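Local coordinates for biogenic amine-binding protein (Rhodnius prolixus, PDB 4GE1) that binds biogenic amines, here tryptamine, in the pocket of a salivary lipocalin and probably sequesters serotonin and norepinephrine during blood feeding, at residues Ser151-Glu154 / Ala155-Lys159; His28-Leu31 / Gly32-Thr35. All coordinates share one frame; numbering follows the deposited sequence.

Contact 1 (Ser151-Glu154 / Ala155-Lys159); sequences SKVE and AALGK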
# COMPACT_ATOMS: atom_id res chain seq x y z
N SER A 151 14.61 -13.46 -3.50
CA SER A 151 14.30 -14.25 -4.70
C SER A 151 12.80 -14.37 -4.94
O SER A 151 12.33 -14.22 -6.06
CB SER A 151 14.96 -15.64 -4.62
OG SER A 151 14.55 -16.33 -3.45
N LYS A 152 12.05 -14.62 -3.87
CA LYS A 152 10.59 -14.69 -3.97
C LYS A 152 9.97 -13.39 -4.48
O LYS A 152 9.03 -13.41 -5.26
CB LYS A 152 9.98 -15.07 -2.62
CG LYS A 152 10.53 -16.36 -2.03
CD LYS A 152 9.41 -17.25 -1.51
CE LYS A 152 9.95 -18.48 -0.80
NZ LYS A 152 10.74 -18.12 0.42
N VAL A 153 10.52 -12.26 -4.05
CA VAL A 153 10.05 -10.95 -4.50
C VAL A 153 10.38 -10.73 -5.98
O VAL A 153 9.57 -10.19 -6.74
CB VAL A 153 10.67 -9.81 -3.67
CG1 VAL A 153 10.47 -8.47 -4.36
CG2 VAL A 153 10.08 -9.79 -2.26
N GLU A 154 11.58 -11.14 -6.37
CA GLU A 154 12.04 -10.99 -7.75
C GLU A 154 11.12 -11.74 -8.69
O GLU A 154 10.73 -11.23 -9.74
CB GLU A 154 13.47 -11.53 -7.88
CG GLU A 154 14.21 -11.08 -9.13
CD GLU A 154 14.46 -9.59 -9.15
OE1 GLU A 154 15.64 -9.18 -9.13
OE2 GLU A 154 13.48 -8.82 -9.20
N ALA A 155 10.76 -12.96 -8.31
CA ALA A 155 9.86 -13.79 -9.10
C ALA A 155 8.50 -13.13 -9.24
O ALA A 155 7.98 -13.00 -10.35
CB ALA A 155 9.73 -15.16 -8.47
N ALA A 156 7.93 -12.71 -8.12
CA ALA A 156 6.63 -12.05 -8.13
C ALA A 156 6.62 -10.87 -9.10
O ALA A 156 5.66 -10.69 -9.84
CB ALA A 156 6.25 -11.60 -6.74
N LEU A 157 7.69 -10.08 -9.09
CA LEU A 157 7.80 -8.94 -9.99
C LEU A 157 7.97 -9.43 -11.42
O LEU A 157 7.65 -8.73 -12.38
CB LEU A 157 8.99 -8.05 -9.60
CG LEU A 157 8.91 -7.30 -8.25
CD1 LEU A 157 10.27 -6.74 -7.86
CD2 LEU A 157 7.88 -6.19 -8.30
N GLY A 158 8.47 -10.66 -11.56
CA GLY A 158 8.62 -11.27 -12.87
C GLY A 158 7.28 -11.43 -13.57
O GLY A 158 7.14 -11.10 -14.75
N LYS A 159 6.30 -11.93 -12.84
CA LYS A 159 4.97 -12.13 -13.39
C LYS A 159 4.45 -10.90 -14.12
O LYS A 159 3.74 -11.01 -15.11
CB LYS A 159 3.97 -12.50 -12.29
CG LYS A 159 4.07 -13.93 -11.79
CD LYS A 159 3.09 -14.13 -10.63
CE LYS A 159 1.75 -13.46 -10.92
NZ LYS A 159 0.80 -13.52 -9.78

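Contact 2 (His28-Leu31 / Gly32-Thr35); sequences HYKL and GDST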
# COMPACT_ATOMS: atom_id res chain seq x y z
N HIS A 28 10.19 -0.63 -2.16
CA HIS A 28 10.50 -0.40 -3.57
C HIS A 28 9.20 -0.18 -4.30
O HIS A 28 8.17 -0.75 -3.94
CB HIS A 28 11.18 -1.62 -4.19
CG HIS A 28 12.45 -2.04 -3.51
ND1 HIS A 28 12.47 -2.63 -2.27
CD2 HIS A 28 13.74 -1.97 -3.92
CE1 HIS A 28 13.72 -2.90 -1.93
NE2 HIS A 28 14.51 -2.51 -2.92
N TYR A 29 9.24 0.63 -5.36
CA TYR A 29 8.03 0.86 -6.13
C TYR A 29 8.20 1.62 -7.44
O TYR A 29 9.09 2.46 -7.57
CB TYR A 29 6.97 1.56 -5.27
CG TYR A 29 7.32 2.96 -4.84
CD1 TYR A 29 7.04 4.05 -5.66
CD2 TYR A 29 7.89 3.20 -3.60
CE1 TYR A 29 7.34 5.35 -5.24
CE2 TYR A 29 8.18 4.49 -3.17
CZ TYR A 29 7.90 5.56 -3.99
OH TYR A 29 8.21 6.84 -3.55
N LYS A 30 7.34 1.30 -8.39
CA LYS A 30 7.23 2.06 -9.62
C LYS A 30 5.88 2.75 -9.64
O LYS A 30 4.84 2.10 -9.55
CB LYS A 30 7.35 1.16 -10.84
CG LYS A 30 7.03 1.89 -12.15
CD LYS A 30 7.26 1.00 -13.36
CE LYS A 30 6.98 1.74 -14.66
NZ LYS A 30 6.80 0.78 -15.78
N LEU A 31 5.92 4.07 -9.72
CA LEU A 31 4.72 4.88 -9.84
C LEU A 31 4.60 5.45 -11.26
O LEU A 31 5.40 6.29 -11.66
CB LEU A 31 4.80 6.03 -8.85
CG LEU A 31 3.71 7.08 -8.98
CD1 LEU A 31 2.36 6.46 -8.69
CD2 LEU A 31 4.00 8.23 -8.02
N GLY A 32 3.61 5.00 -12.01
CA GLY A 32 3.38 5.50 -13.37
C GLY A 32 4.43 5.16 -14.42
O GLY A 32 5.33 4.36 -14.18
N ASP A 33 4.31 5.77 -15.60
CA ASP A 33 5.25 5.53 -16.70
C ASP A 33 6.45 6.49 -16.75
O ASP A 33 7.53 6.11 -17.20
CB ASP A 33 4.52 5.56 -18.06
CG ASP A 33 3.63 4.36 -18.27
OD1 ASP A 33 4.08 3.23 -17.99
OD2 ASP A 33 2.47 4.54 -18.72
N SER A 34 6.26 7.73 -16.32
CA SER A 34 7.34 8.72 -16.41
C SER A 34 8.39 8.53 -15.32
O SER A 34 8.11 7.93 -14.27
CB SER A 34 6.78 10.14 -16.38
OG SER A 34 6.37 10.49 -15.07
N THR A 35 9.59 9.05 -15.56
CA THR A 35 10.65 8.96 -14.55
C THR A 35 10.25 9.68 -13.25
O THR A 35 9.59 10.71 -13.26
CB THR A 35 11.99 9.52 -15.06
OG1 THR A 35 11.93 10.95 -15.12
CG2 THR A 35 12.33 8.95 -16.45
O HOH W 1 6.66 2.19 -17.77
O HOH W 2 5.63 9.22 -12.19

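Contact 1 (Ser151-Glu154 / Ala155-Lys159)
S151 to G158 form a continuous stretch of alpha-helix, with the amides of A155, A156 and L157 each bonded to the carbonyl oxygen four residues back. A155 N lies 3.0 Å from S151 O, and L157 N lies 3.0 Å from V153 O. The next bond, G158 N to E154 O, is weak: it is 3.0 Å long but bent to 129°. The side chains of V153 and L157 lie side by side and point the same way. Their methyls touch, V153 CG1 to L157 CD1, at 3.9 Å. V153 reaches this place because CG1 is anti to its backbone N (chi1 165°). L157 CG also lies 3.3 Å from V153 O, the same oxygen that accepts the L157 amide. E154 crosses L157 at about a right angle. The E154 chain bends at chi2 (65°), and E154 OE2 comes 4.1 Å from L157 CD1. That oxygen accepts a hydrogen bond from L164 N. V153 and L157 both pack on V138 of strand 130-140. V153 also packs on Y120, and A156 and L157 on V122, of strand 120-127. The helix is thus amphipathic: an apolar face meets the lipocalin barrel, while the carboxylate of E154 ties the helix to the following loop.

Contact 2 (His28-Leu31 / Gly32-Thr35)
K30 runs past the carbonyl oxygen of G32, just where strand 23-31 gives way to a loop. From CB the chain turns to put CG anti to the backbone N (chi1 171°), and beyond CG it is fully extended. K30 CG lies 3.6 Å from G32 O. K30 CD follows at 4.0 Å from G32 O. K30 CE comes nearest, 3.1 Å from G32 O, so the aliphatic part of the lysine spans this carbonyl. At the tip, K30 NZ stops 4.3 Å from D33 OD1: the charges are opposite, but this is too long for a salt bridge. A water between them accepts a hydrogen bond from K30 NZ and donates one to D33 OD1 at 2.8 Å; its spacing to NZ is very short, so its exact place is doubtful. Y134 OH is hydrogen-bonded to D33 OD1 and only weakly to K30 NZ. A second water donates to L31 O at 3.0 Å and also bonds S34 OG, which links the strand end to the loop. G32 has a positive phi of 68°, which marks the turn away from the strand. K30 pairs with Y136 of strand 130-140 through backbone hydrogen bonds, and the pairing carries on one residue past strand 23-31, G32 with Y134. K30 also touches L167 in the loop after helix 150-159.

Overall arrangement
Contact 2 comes first in the chain, at the end of a barrel strand, and contact 1 lies in the helix that packs outside the barrel. Their centres are about 17 Å apart. Their nearest atoms stay about 6 Å apart, so they do not touch. Shared neighbours bridge them: H28 and L157 both pack on V138, L164 and L167. Neither contact supplies a residue of the tryptamine pocket. The side chain of L31 is about 8 Å from the ligand and that of L157 about 13 Å. Contact 2 is the closer link, since L31 packs on Y133 and Y29 on L135, both pocket residues of strand 130-140.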